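PDB 2PFV: exocyst complex component EXO70 from Saccharomyces cerevisiae, which tethers secretory vesicles to sites of exocytosis as a subunit of the exocyst complex and contributes to the assembly of that complex. Local coordinates for residues 287-292 with 372-377; 300-305 with 409-414; 350-355 with 445-450; 377-382 with 414-419. One frame throughout, in Å; residues are numbered along the deposited sequence.

Contact 1: residues 287-292 with 372-377; sequences DAIDRI and SDCIDT
Around I289 and C374, whose CA atoms are 6.0 Å apart, helices 267-296 and 363-390 run in the same direction, their local axes inclined by 13° and 9.6 Å apart at the closest point. The contact is mainly apolar, and no hydrogen bond crosses it. I289 bends at its second torsion (chi2 62°), which brings CD1 to 3.5 Å from C374 SG. The CB of A288 borders the same sulfur more loosely. One turn of helix after A288, I292 points at its partner and keeps CD1 extended (chi2 178°), this methyl 3.5 Å from C374 O and 3.8 Å from C374 CB. Such near-parallel packing of helices that are not consecutive belongs to the all-helical rod of Exo70; helix 310-322 closes over the pair through T315 on I292 and L319 on C374. The second branch of I292 serves T377, with the two CG2 methyls 4.0 Å apart. Cutting I292 back to an alanine would probably open a gap beside C374 and take from the T377 methyl its closest contact across the helices. T377 OG1 donates a hydrogen bond to D373 O at 2.7 Å, from the opposite face of the carbonyl plane to T377 N, consistent with CG2 being held toward I292.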
loop_
_atom_site.group_PDB
_atom_site.type_symbol
_atom_site.label_atom_id
_atom_site.label_comp_id
_atom_site.label_asym_id
_atom_site.label_seq_id
_atom_site.Cartn_x
_atom_site.Cartn_y
_atom_site.Cartn_z
ATOM N N ASP A 287 -5.614 -12.092 0.429
ATOM C CA ASP A 287 -6.091 -12.586 1.707
ATOM C C ASP A 287 -7.511 -12.110 1.985
ATOM O O ASP A 287 -8.344 -12.881 2.458
ATOM C CB ASP A 287 -5.157 -12.136 2.830
ATOM C CG ASP A 287 -5.736 -12.393 4.207
ATOM O OD1 ASP A 287 -6.627 -11.627 4.633
ATOM O OD2 ASP A 287 -5.309 -13.368 4.861
ATOM N N ALA A 288 -7.781 -10.840 1.690
ATOM C CA ALA A 288 -9.103 -10.265 1.910
ATOM C C ALA A 288 -10.194 -11.192 1.385
ATOM O O ALA A 288 -11.174 -11.456 2.077
ATOM C CB ALA A 288 -9.203 -8.906 1.232
ATOM N N ILE A 289 -10.014 -11.687 0.162
ATOM C CA ILE A 289 -10.987 -12.591 -0.441
ATOM C C ILE A 289 -11.160 -13.853 0.397
ATOM O O ILE A 289 -12.268 -14.160 0.838
ATOM C CB ILE A 289 -10.575 -12.991 -1.886
ATOM C CG1 ILE A 289 -11.045 -11.928 -2.887
ATOM C CG2 ILE A 289 -11.194 -14.324 -2.263
ATOM C CD1 ILE A 289 -10.441 -10.559 -2.688
ATOM N N ASP A 290 -10.069 -14.581 0.616
ATOM C CA ASP A 290 -10.124 -15.812 1.401
ATOM C C ASP A 290 -10.658 -15.588 2.803
ATOM O O ASP A 290 -11.259 -16.482 3.399
ATOM C CB ASP A 290 -8.743 -16.466 1.472
ATOM C CG ASP A 290 -8.395 -17.204 0.198
ATOM O OD1 ASP A 290 -9.178 -18.103 -0.188
ATOM O OD2 ASP A 290 -7.350 -16.890 -0.416
ATOM N N ARG A 291 -10.435 -14.394 3.332
ATOM C CA ARG A 291 -10.925 -14.070 4.660
ATOM C C ARG A 291 -12.458 -14.037 4.573
ATOM O O ARG A 291 -13.157 -14.487 5.479
ATOM C CB ARG A 291 -10.388 -12.707 5.096
ATOM C CG ARG A 291 -10.677 -12.344 6.547
ATOM C CD ARG A 291 -10.622 -10.839 6.743
ATOM N NE ARG A 291 -10.877 -10.457 8.129
ATOM C CZ ARG A 291 -9.975 -10.540 9.103
ATOM N NH1 ARG A 291 -8.750 -10.988 8.841
ATOM N NH2 ARG A 291 -10.299 -10.182 10.338
ATOM N N ILE A 292 -12.969 -13.514 3.462
ATOM C CA ILE A 292 -14.411 -13.420 3.238
ATOM C C ILE A 292 -15.025 -14.805 3.054
ATOM O O ILE A 292 -16.060 -15.126 3.647
ATOM C CB ILE A 292 -14.726 -12.570 1.983
ATOM C CG1 ILE A 292 -14.195 -11.148 2.170
ATOM C CG2 ILE A 292 -16.230 -12.530 1.740
ATOM C CD1 ILE A 292 -14.405 -10.250 0.966
ATOM N N SER A 372 -15.295 -4.488 -5.694
ATOM C CA SER A 372 -16.478 -5.126 -6.255
ATOM C C SER A 372 -16.383 -6.646 -6.167
ATOM O O SER A 372 -17.372 -7.320 -5.860
ATOM C CB SER A 372 -16.672 -4.703 -7.720
ATOM O OG SER A 372 -16.984 -3.320 -7.820
ATOM N N ASP A 373 -15.202 -7.193 -6.434
ATOM C CA ASP A 373 -15.041 -8.641 -6.359
ATOM C C ASP A 373 -15.215 -9.089 -4.913
ATOM O O ASP A 373 -15.743 -10.173 -4.652
ATOM C CB ASP A 373 -13.666 -9.077 -6.888
ATOM C CG ASP A 373 -13.482 -8.766 -8.369
ATOM O OD1 ASP A 373 -14.475 -8.839 -9.128
ATOM O OD2 ASP A 373 -12.344 -8.463 -8.777
ATOM N N CYS A 374 -14.783 -8.249 -3.975
ATOM C CA CYS A 374 -14.917 -8.576 -2.559
ATOM C C CYS A 374 -16.379 -8.611 -2.148
ATOM O O CYS A 374 -16.803 -9.484 -1.395
ATOM C CB CYS A 374 -14.174 -7.561 -1.686
ATOM S SG CYS A 374 -12.387 -7.815 -1.636
ATOM N N ILE A 375 -17.151 -7.656 -2.648
ATOM C CA ILE A 375 -18.563 -7.592 -2.318
ATOM C C ILE A 375 -19.316 -8.749 -2.973
ATOM O O ILE A 375 -20.231 -9.311 -2.373
ATOM C CB ILE A 375 -19.157 -6.243 -2.755
ATOM C CG1 ILE A 375 -18.436 -5.107 -2.019
ATOM C CG2 ILE A 375 -20.643 -6.209 -2.449
ATOM C CD1 ILE A 375 -18.787 -3.704 -2.533
ATOM N N ASP A 376 -18.929 -9.099 -4.201
ATOM C CA ASP A 376 -19.550 -10.214 -4.922
ATOM C C ASP A 376 -19.298 -11.517 -4.188
ATOM O O ASP A 376 -20.194 -12.359 -4.052
ATOM C CB ASP A 376 -18.965 -10.356 -6.328
ATOM C CG ASP A 376 -19.426 -9.265 -7.273
ATOM O OD1 ASP A 376 -18.739 -9.062 -8.296
ATOM O OD2 ASP A 376 -20.467 -8.622 -7.014
ATOM N N THR A 377 -18.060 -11.677 -3.732
ATOM C CA THR A 377 -17.632 -12.875 -3.018
ATOM C C THR A 377 -18.390 -13.045 -1.712
ATOM O O THR A 377 -18.731 -14.163 -1.315
ATOM C CB THR A 377 -16.114 -12.816 -2.725
ATOM O OG1 THR A 377 -15.395 -12.771 -3.964
ATOM C CG2 THR A 377 -15.668 -14.035 -1.923
#

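Contact 2: residues 300-305 with 409-414; sequences STIPSN and KQRIGF
R411 NH2 is the atom on which this contact converges: I302 CG2 and the carbonyl oxygen P303 O each lie 3.6 Å from it. The oxygen sits at the edge of the guanidinium, in its plane, where a positively charged group should attract it, yet the separation is too long to count as a hydrogen bond. I302 supplies a different surface. Its CD1 stands loosely over one face of the guanidinium, while CG2 makes the closer approach to NH2 and the carbonyl comes to the rim.

The reach comes mainly from the arginine. With CG anti to the backbone N (chi1 172°) and the chain straight as far as NE, R411 spans a wide gap, for even the closest CA atoms, those of I302 and I412, are 9.6 Å apart. I302 comes to meet it from the opposite direction. Further along, N305 O approaches the edge of the F414 ring near its plane, 3.9 Å from CE2, an orientation in which the polarised ring hydrogens face the oxygen.

The two segments bury 164 Å² between them, a modest area near the surface. Here the loop between helices 267-296 and 310-322 lies against the first turns of helix 409-428; I302 and R411 also rest on A386 and L390 of helix 363-390, while F414 packs on M455 of helix 439-471.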
loop_
_atom_site.group_PDB
_atom_site.type_symbol
_atom_site.label_atom_id
_atom_site.label_comp_id
_atom_site.label_asym_id
_atom_site.label_seq_id
_atom_site.Cartn_x
_atom_site.Cartn_y
_atom_site.Cartn_z
ATOM N N SER A 300 -22.452 -22.189 10.049
ATOM C CA SER A 300 -23.312 -23.047 9.238
ATOM C C SER A 300 -24.787 -22.656 9.285
ATOM O O SER A 300 -25.534 -22.933 8.347
ATOM C CB SER A 300 -23.171 -24.503 9.691
ATOM O OG SER A 300 -23.606 -24.658 11.032
ATOM N N THR A 301 -25.203 -22.026 10.380
ATOM C CA THR A 301 -26.593 -21.608 10.545
ATOM C C THR A 301 -26.878 -20.200 10.015
ATOM O O THR A 301 -25.987 -19.349 9.944
ATOM C CB THR A 301 -27.006 -21.649 12.029
ATOM O OG1 THR A 301 -28.331 -21.120 12.175
ATOM C CG2 THR A 301 -26.046 -20.818 12.870
ATOM N N ILE A 302 -28.135 -19.968 9.648
ATOM C CA ILE A 302 -28.588 -18.679 9.140
ATOM C C ILE A 302 -29.285 -17.954 10.279
ATOM O O ILE A 302 -30.077 -18.556 11.004
ATOM C CB ILE A 302 -29.643 -18.844 8.018
ATOM C CG1 ILE A 302 -29.060 -19.601 6.828
ATOM C CG2 ILE A 302 -30.152 -17.477 7.573
ATOM C CD1 ILE A 302 -30.104 -19.904 5.760
ATOM N N PRO A 303 -29.019 -16.649 10.448
ATOM C CA PRO A 303 -29.688 -15.922 11.534
ATOM C C PRO A 303 -31.190 -16.144 11.356
ATOM O O PRO A 303 -31.688 -16.127 10.223
ATOM C CB PRO A 303 -29.301 -14.466 11.270
ATOM C CG PRO A 303 -27.988 -14.573 10.568
ATOM C CD PRO A 303 -28.202 -15.740 9.627
ATOM N N SER A 304 -31.911 -16.356 12.452
ATOM C CA SER A 304 -33.354 -16.584 12.356
ATOM C C SER A 304 -34.062 -15.358 11.793
ATOM O O SER A 304 -35.086 -15.488 11.133
ATOM C CB SER A 304 -33.953 -16.952 13.722
ATOM O OG SER A 304 -33.915 -15.861 14.631
ATOM N N ASN A 305 -33.524 -14.168 12.050
ATOM C CA ASN A 305 -34.140 -12.957 11.517
ATOM C C ASN A 305 -33.655 -12.678 10.085
ATOM O O ASN A 305 -34.094 -11.712 9.452
ATOM C CB ASN A 305 -33.839 -11.746 12.408
ATOM C CG ASN A 305 -32.373 -11.381 12.419
ATOM O OD1 ASN A 305 -31.994 -10.314 12.916
ATOM N ND2 ASN A 305 -31.532 -12.263 11.881
ATOM N N LYS A 409 -35.656 -19.356 -2.674
ATOM C CA LYS A 409 -35.165 -18.106 -3.249
ATOM C C LYS A 409 -35.660 -16.853 -2.532
ATOM O O LYS A 409 -34.899 -15.910 -2.332
ATOM C CB LYS A 409 -35.493 -18.049 -4.750
ATOM C CG LYS A 409 -34.799 -19.184 -5.514
ATOM C CD LYS A 409 -34.741 -18.996 -7.018
ATOM C CE LYS A 409 -36.089 -19.150 -7.664
ATOM N NZ LYS A 409 -36.786 -20.344 -7.140
ATOM N N GLN A 410 -36.918 -16.845 -2.118
ATOM C CA GLN A 410 -37.452 -15.672 -1.442
ATOM C C GLN A 410 -36.696 -15.339 -0.145
ATOM O O GLN A 410 -36.244 -14.202 0.037
ATOM C CB GLN A 410 -38.946 -15.860 -1.152
ATOM C CG GLN A 410 -39.588 -14.647 -0.480
ATOM C CD GLN A 410 -41.095 -14.782 -0.327
ATOM O OE1 GLN A 410 -41.590 -15.717 0.309
ATOM N NE2 GLN A 410 -41.831 -13.845 -0.902
ATOM N N ARG A 411 -36.558 -16.326 0.743
ATOM C CA ARG A 411 -35.863 -16.118 2.014
ATOM C C ARG A 411 -34.395 -15.803 1.805
ATOM O O ARG A 411 -33.837 -14.914 2.447
ATOM C CB ARG A 411 -35.987 -17.349 2.926
ATOM C CG ARG A 411 -35.111 -17.234 4.164
ATOM C CD ARG A 411 -35.269 -18.371 5.167
ATOM N NE ARG A 411 -34.424 -18.110 6.331
ATOM C CZ ARG A 411 -34.213 -18.963 7.332
ATOM N NH1 ARG A 411 -34.786 -20.159 7.323
ATOM N NH2 ARG A 411 -33.432 -18.613 8.349
ATOM N N ILE A 412 -33.766 -16.534 0.899
ATOM C CA ILE A 412 -32.365 -16.312 0.620
ATOM C C ILE A 412 -32.160 -14.919 0.030
ATOM O O ILE A 412 -31.247 -14.197 0.433
ATOM C CB ILE A 412 -31.841 -17.394 -0.346
ATOM C CG1 ILE A 412 -31.856 -18.753 0.361
ATOM C CG2 ILE A 412 -30.439 -17.043 -0.818
ATOM C CD1 ILE A 412 -31.617 -19.950 -0.567
ATOM N N GLY A 413 -33.009 -14.540 -0.919
ATOM C CA GLY A 413 -32.883 -13.224 -1.523
ATOM C C GLY A 413 -32.900 -12.145 -0.452
ATOM O O GLY A 413 -32.077 -11.235 -0.460
ATOM N N PHE A 414 -33.846 -12.268 0.473
ATOM C CA PHE A 414 -34.011 -11.335 1.582
ATOM C C PHE A 414 -32.762 -11.303 2.457
ATOM O O PHE A 414 -32.265 -10.236 2.815
ATOM C CB PHE A 414 -35.215 -11.753 2.427
ATOM C CG PHE A 414 -35.472 -10.856 3.598
ATOM C CD1 PHE A 414 -35.923 -9.552 3.404
ATOM C CD2 PHE A 414 -35.255 -11.308 4.897
ATOM C CE1 PHE A 414 -36.155 -8.712 4.481
ATOM C CE2 PHE A 414 -35.484 -10.471 5.988
ATOM C CZ PHE A 414 -35.935 -9.171 5.779
#

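Contact 3: residues 350-355 with 445-450; sequences EYTLQN and ERLKKR
R446 makes the one hydrogen bond between loop 350-355 and helix 445-450, from NH2 to T352 O at 2.7 Å. The donor lies nearly in line with the carbonyl (C=O...N angle 169°), although the oxygen is tilted somewhat out of the guanidinium plane. A bend at chi3 (-74°) turns the end of the arginine toward the loop. Over one face of the same guanidinium comes Q354: OE1 stands 3.0 Å above the plane at its centre, and the amide and guanidinium planes are only 19° apart. That oxygen is close to NE but badly placed for a hydrogen bond, so the pair meets flat rather than end to end.

L447 follows, with CD1 4.0 Å from T352 CG2. In this all-helical region the loop leading into helix 363-390 is thus strapped across helix 439-471, and T352 is its anchor: R443 NE on that helix donates to its OG1, and D376 of helix 363-390 accepts from its N.

R450, the last residue of the segment, brings NH2 to 4.0 Å from T352 CG2. The L447 methyl CD1 lies over one face of its guanidinium, toward the rim, while Y351 O lies near the guanidinium plane at 4.2 Å from NH2, beyond hydrogen-bonding distance.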
loop_
_atom_site.group_PDB
_atom_site.type_symbol
_atom_site.label_atom_id
_atom_site.label_comp_id
_atom_site.label_asym_id
_atom_site.label_seq_id
_atom_site.Cartn_x
_atom_site.Cartn_y
_atom_site.Cartn_z
ATOM N N GLU A 350 -20.327 -16.005 -10.851
ATOM C CA GLU A 350 -20.377 -15.624 -9.447
ATOM C C GLU A 350 -19.918 -14.188 -9.200
ATOM O O GLU A 350 -19.796 -13.756 -8.053
ATOM C CB GLU A 350 -19.544 -16.601 -8.616
ATOM C CG GLU A 350 -20.222 -17.944 -8.418
ATOM C CD GLU A 350 -19.402 -18.905 -7.577
ATOM O OE1 GLU A 350 -18.673 -18.438 -6.677
ATOM O OE2 GLU A 350 -19.499 -20.132 -7.808
ATOM N N TYR A 351 -19.667 -13.454 -10.278
ATOM C CA TYR A 351 -19.234 -12.066 -10.168
ATOM C C TYR A 351 -20.104 -11.194 -11.054
ATOM O O TYR A 351 -20.746 -11.685 -11.980
ATOM C CB TYR A 351 -17.761 -11.928 -10.573
ATOM C CG TYR A 351 -16.842 -12.828 -9.772
ATOM C CD1 TYR A 351 -16.661 -14.164 -10.128
ATOM C CD2 TYR A 351 -16.206 -12.360 -8.622
ATOM C CE1 TYR A 351 -15.878 -15.013 -9.360
ATOM C CE2 TYR A 351 -15.421 -13.205 -7.844
ATOM C CZ TYR A 351 -15.265 -14.530 -8.220
ATOM O OH TYR A 351 -14.517 -15.377 -7.442
ATOM N N THR A 352 -20.133 -9.899 -10.765
ATOM C CA THR A 352 -20.942 -8.979 -11.552
ATOM C C THR A 352 -20.123 -8.246 -12.611
ATOM O O THR A 352 -20.603 -7.300 -13.235
ATOM C CB THR A 352 -21.655 -7.954 -10.642
ATOM O OG1 THR A 352 -20.697 -7.308 -9.796
ATOM C CG2 THR A 352 -22.697 -8.649 -9.783
ATOM N N LEU A 353 -18.884 -8.682 -12.814
ATOM C CA LEU A 353 -18.031 -8.063 -13.819
ATOM C C LEU A 353 -18.561 -8.384 -15.216
ATOM O O LEU A 353 -18.904 -9.532 -15.514
ATOM C CB LEU A 353 -16.585 -8.562 -13.694
ATOM C CG LEU A 353 -15.633 -8.059 -14.792
ATOM C CD1 LEU A 353 -15.589 -6.535 -14.787
ATOM C CD2 LEU A 353 -14.240 -8.630 -14.574
ATOM N N GLN A 354 -18.640 -7.362 -16.063
ATOM C CA GLN A 354 -19.114 -7.534 -17.430
ATOM C C GLN A 354 -18.124 -6.916 -18.411
ATOM O O GLN A 354 -17.731 -5.756 -18.261
ATOM C CB GLN A 354 -20.491 -6.887 -17.611
ATOM C CG GLN A 354 -21.586 -7.524 -16.770
ATOM C CD GLN A 354 -22.965 -6.978 -17.093
ATOM O OE1 GLN A 354 -23.189 -5.767 -17.070
ATOM N NE2 GLN A 354 -23.899 -7.873 -17.391
ATOM N N ASN A 355 -17.719 -7.704 -19.405
ATOM C CA ASN A 355 -16.776 -7.247 -20.420
ATOM C C ASN A 355 -17.305 -5.968 -21.059
ATOM O O ASN A 355 -17.862 -5.997 -22.158
ATOM C CB ASN A 355 -16.588 -8.328 -21.481
ATOM N N GLU A 445 -25.398 -2.454 -8.001
ATOM C CA GLU A 445 -26.820 -2.413 -8.326
ATOM C C GLU A 445 -27.195 -3.715 -9.017
ATOM O O GLU A 445 -28.275 -4.255 -8.799
ATOM C CB GLU A 445 -27.148 -1.236 -9.250
ATOM C CG GLU A 445 -26.801 0.122 -8.670
ATOM C CD GLU A 445 -27.322 0.305 -7.252
ATOM O OE1 GLU A 445 -28.558 0.329 -7.060
ATOM O OE2 GLU A 445 -26.483 0.419 -6.328
ATOM N N ARG A 446 -26.310 -4.215 -9.872
ATOM C CA ARG A 446 -26.602 -5.470 -10.543
ATOM C C ARG A 446 -26.674 -6.553 -9.480
ATOM O O ARG A 446 -27.477 -7.474 -9.578
ATOM C CB ARG A 446 -25.528 -5.812 -11.591
ATOM C CG ARG A 446 -25.575 -4.932 -12.851
ATOM C CD ARG A 446 -24.998 -5.644 -14.081
ATOM N NE ARG A 446 -23.538 -5.772 -14.077
ATOM C CZ ARG A 446 -22.691 -4.752 -14.220
ATOM N NH1 ARG A 446 -23.146 -3.513 -14.373
ATOM N NH2 ARG A 446 -21.382 -4.974 -14.240
ATOM N N LEU A 447 -25.842 -6.430 -8.449
ATOM C CA LEU A 447 -25.834 -7.412 -7.375
ATOM C C LEU A 447 -27.158 -7.378 -6.611
ATOM O O LEU A 447 -27.718 -8.422 -6.289
ATOM C CB LEU A 447 -24.659 -7.149 -6.430
ATOM C CG LEU A 447 -24.301 -8.261 -5.442
ATOM C CD1 LEU A 447 -24.028 -9.568 -6.178
ATOM C CD2 LEU A 447 -23.080 -7.836 -4.638
ATOM N N LYS A 448 -27.672 -6.181 -6.339
ATOM C CA LYS A 448 -28.941 -6.056 -5.624
ATOM C C LYS A 448 -30.107 -6.556 -6.471
ATOM O O LYS A 448 -31.054 -7.158 -5.952
ATOM C CB LYS A 448 -29.203 -4.601 -5.222
ATOM C CG LYS A 448 -28.171 -4.016 -4.270
ATOM C CD LYS A 448 -28.590 -2.647 -3.744
ATOM C CE LYS A 448 -28.834 -1.648 -4.870
ATOM N NZ LYS A 448 -29.309 -0.319 -4.365
ATOM N N LYS A 449 -30.041 -6.305 -7.776
ATOM C CA LYS A 449 -31.105 -6.726 -8.680
ATOM C C LYS A 449 -31.255 -8.239 -8.685
ATOM O O LYS A 449 -32.365 -8.762 -8.699
ATOM C CB LYS A 449 -30.829 -6.248 -10.109
ATOM C CG LYS A 449 -31.931 -6.646 -11.094
ATOM C CD LYS A 449 -31.657 -6.119 -12.499
ATOM C CE LYS A 449 -30.454 -6.813 -13.125
ATOM N NZ LYS A 449 -30.071 -6.205 -14.433
ATOM N N ARG A 450 -30.130 -8.939 -8.686
ATOM C CA ARG A 450 -30.153 -10.393 -8.681
ATOM C C ARG A 450 -30.961 -10.920 -7.501
ATOM O O ARG A 450 -31.761 -11.844 -7.648
ATOM C CB ARG A 450 -28.727 -10.942 -8.592
ATOM C CG ARG A 450 -28.652 -12.435 -8.348
ATOM C CD ARG A 450 -27.264 -12.849 -7.841
ATOM N NE ARG A 450 -26.206 -12.555 -8.804
ATOM C CZ ARG A 450 -24.907 -12.647 -8.538
ATOM N NH1 ARG A 450 -24.498 -13.024 -7.329
ATOM N NH2 ARG A 450 -24.015 -12.369 -9.485
#

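Contact 4: residues 377-382 with 414-419; sequences TLAVNL and FFILMN
Apolar contacts carry most of this interface, and L382 takes part in the majority of them. Its CB lies 3.7 Å from I416 CD1, its CG 3.9 Å from F415 CE2, and its CD2 rests against the side chain of N419, 4.0 Å from CB of that residue. The leucine thus touches three residues with three successive parts of its chain, crossing F415 at about a right angle. Its first torsion, -130°, is far from a staggered value, suggesting that the side chain is turned to fit among these neighbours. I416 works with both branches: CG2 meets A379 CB at 4.1 Å, while CD1 is carried to L382 by a bend at chi2 (-54°). Replacing L382 by an alanine would take away CG and both methyls, and would probably leave a gap between F415 and N419.

Helices 363-390 and 409-428 are consecutive in the chain and run in roughly opposite directions, and so form an antiparallel helical hairpin. The N-to-C directions of the two short segments are 151° apart, with a closest approach of 10.0 Å between their axes, and A379 faces I416 where the backbones are nearest.

Contacts with backbone oxygens form a second group, and none is a hydrogen bond. L382 O lies in the plane of the F415 ring, at its edge, 3.8 Å from CE2. A379 O is similarly close to a carbon, 3.7 Å from I416 CD1. Other helices close the surroundings: T312 of helix 310-322 touches L382, and Y451 of helix 439-471 packs on I416.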
loop_
_atom_site.group_PDB
_atom_site.type_symbol
_atom_site.label_atom_id
_atom_site.label_comp_id
_atom_site.label_asym_id
_atom_site.label_seq_id
_atom_site.Cartn_x
_atom_site.Cartn_y
_atom_site.Cartn_z
ATOM N N THR A 377 -18.060 -11.677 -3.732
ATOM C CA THR A 377 -17.632 -12.875 -3.018
ATOM C C THR A 377 -18.390 -13.045 -1.712
ATOM O O THR A 377 -18.731 -14.163 -1.315
ATOM C CB THR A 377 -16.114 -12.816 -2.725
ATOM O OG1 THR A 377 -15.395 -12.771 -3.964
ATOM C CG2 THR A 377 -15.668 -14.035 -1.923
ATOM N N LEU A 378 -18.649 -11.930 -1.039
ATOM C CA LEU A 378 -19.379 -11.976 0.215
ATOM C C LEU A 378 -20.820 -12.425 -0.033
ATOM O O LEU A 378 -21.337 -13.303 0.657
ATOM C CB LEU A 378 -19.379 -10.598 0.871
ATOM C CG LEU A 378 -20.384 -10.406 2.013
ATOM C CD1 LEU A 378 -20.054 -11.333 3.166
ATOM C CD2 LEU A 378 -20.359 -8.959 2.461
ATOM N N ALA A 379 -21.459 -11.822 -1.028
ATOM C CA ALA A 379 -22.837 -12.147 -1.360
ATOM C C ALA A 379 -22.999 -13.602 -1.775
ATOM O O ALA A 379 -23.786 -14.347 -1.187
ATOM C CB ALA A 379 -23.334 -11.236 -2.478
ATOM N N VAL A 380 -22.249 -14.005 -2.793
ATOM C CA VAL A 380 -22.341 -15.361 -3.299
ATOM C C VAL A 380 -21.986 -16.428 -2.269
ATOM O O VAL A 380 -22.598 -17.487 -2.252
ATOM C CB VAL A 380 -21.467 -15.526 -4.551
ATOM C CG1 VAL A 380 -21.619 -16.931 -5.119
ATOM C CG2 VAL A 380 -21.880 -14.497 -5.595
ATOM N N ASN A 381 -21.011 -16.159 -1.404
ATOM C CA ASN A 381 -20.632 -17.149 -0.401
ATOM C C ASN A 381 -21.644 -17.244 0.725
ATOM O O ASN A 381 -21.831 -18.306 1.310
ATOM C CB ASN A 381 -19.241 -16.856 0.154
ATOM C CG ASN A 381 -18.143 -17.376 -0.757
ATOM O OD1 ASN A 381 -17.658 -16.667 -1.648
ATOM N ND2 ASN A 381 -17.763 -18.634 -0.557
ATOM N N LEU A 382 -22.291 -16.122 1.025
ATOM C CA LEU A 382 -23.315 -16.090 2.054
ATOM C C LEU A 382 -24.500 -16.871 1.473
ATOM O O LEU A 382 -25.160 -17.629 2.170
ATOM C CB LEU A 382 -23.696 -14.635 2.338
ATOM C CG LEU A 382 -23.747 -14.085 3.765
ATOM C CD1 LEU A 382 -22.607 -14.626 4.629
ATOM C CD2 LEU A 382 -23.697 -12.564 3.685
ATOM N N PHE A 414 -33.846 -12.268 0.473
ATOM C CA PHE A 414 -34.011 -11.335 1.582
ATOM C C PHE A 414 -32.762 -11.303 2.457
ATOM O O PHE A 414 -32.265 -10.236 2.815
ATOM C CB PHE A 414 -35.215 -11.753 2.427
ATOM C CG PHE A 414 -35.472 -10.856 3.598
ATOM C CD1 PHE A 414 -35.923 -9.552 3.404
ATOM C CD2 PHE A 414 -35.255 -11.308 4.897
ATOM C CE1 PHE A 414 -36.155 -8.712 4.481
ATOM C CE2 PHE A 414 -35.484 -10.471 5.988
ATOM C CZ PHE A 414 -35.935 -9.171 5.779
ATOM N N PHE A 415 -32.264 -12.481 2.804
ATOM C CA PHE A 415 -31.068 -12.611 3.627
ATOM C C PHE A 415 -29.907 -11.847 2.995
ATOM O O PHE A 415 -29.267 -11.014 3.643
ATOM C CB PHE A 415 -30.735 -14.105 3.784
ATOM C CG PHE A 415 -29.419 -14.389 4.464
ATOM C CD1 PHE A 415 -29.126 -13.845 5.717
ATOM C CD2 PHE A 415 -28.499 -15.261 3.875
ATOM C CE1 PHE A 415 -27.933 -14.165 6.382
ATOM C CE2 PHE A 415 -27.300 -15.593 4.532
ATOM C CZ PHE A 415 -27.019 -15.040 5.794
ATOM N N ILE A 416 -29.639 -12.114 1.722
ATOM C CA ILE A 416 -28.554 -11.421 1.050
ATOM C C ILE A 416 -28.822 -9.898 0.970
ATOM O O ILE A 416 -27.918 -9.094 1.184
ATOM C CB ILE A 416 -28.324 -12.003 -0.375
ATOM C CG1 ILE A 416 -28.064 -13.517 -0.296
ATOM C CG2 ILE A 416 -27.157 -11.307 -1.032
ATOM C CD1 ILE A 416 -26.934 -13.923 0.657
ATOM N N LEU A 417 -30.051 -9.500 0.667
ATOM C CA LEU A 417 -30.369 -8.069 0.588
ATOM C C LEU A 417 -30.133 -7.377 1.930
ATOM O O LEU A 417 -29.550 -6.289 1.970
ATOM C CB LEU A 417 -31.817 -7.843 0.148
ATOM C CG LEU A 417 -32.215 -7.669 -1.328
ATOM C CD1 LEU A 417 -31.049 -7.181 -2.168
ATOM C CD2 LEU A 417 -32.750 -8.960 -1.863
ATOM N N MET A 418 -30.552 -8.011 3.027
ATOM C CA MET A 418 -30.347 -7.413 4.344
ATOM C C MET A 418 -28.869 -7.172 4.601
ATOM O O MET A 418 -28.490 -6.163 5.200
ATOM C CB MET A 418 -30.957 -8.284 5.450
ATOM C CG MET A 418 -32.490 -8.213 5.511
ATOM S SD MET A 418 -33.161 -6.514 5.804
ATOM C CE MET A 418 -32.765 -6.351 7.524
ATOM N N ASN A 419 -28.018 -8.081 4.141
ATOM C CA ASN A 419 -26.591 -7.880 4.333
ATOM C C ASN A 419 -26.061 -6.818 3.364
ATOM O O ASN A 419 -25.220 -5.997 3.727
ATOM C CB ASN A 419 -25.828 -9.199 4.166
ATOM C CG ASN A 419 -25.989 -10.115 5.369
ATOM O OD1 ASN A 419 -27.022 -10.769 5.541
ATOM N ND2 ASN A 419 -24.972 -10.152 6.221
#

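How the contacts relate
Following the chain, helix 267-296 opens contact 1, the loop after it opens contact 2, and the loop before helix 363-390 opens contact 3. Contact 1 closes first, at 372-377, tying helix 267-296 to helix 363-390. Contact 4 then opens, sharing T377 with it and following it in series. Helix 409-428 closes contact 2 and, a turn later, contact 4, with F414 common to both; helix 439-471 finally closes contact 3. Contacts 1, 2 and 3 cross one another, contact 2 also crosses contact 4, and contact 4 is nested inside contact 3. P303 CD packs 3.6 Å from F415 CE1, joining contacts 2 and 4, while V380 touches both E350 and R450 of contact 3.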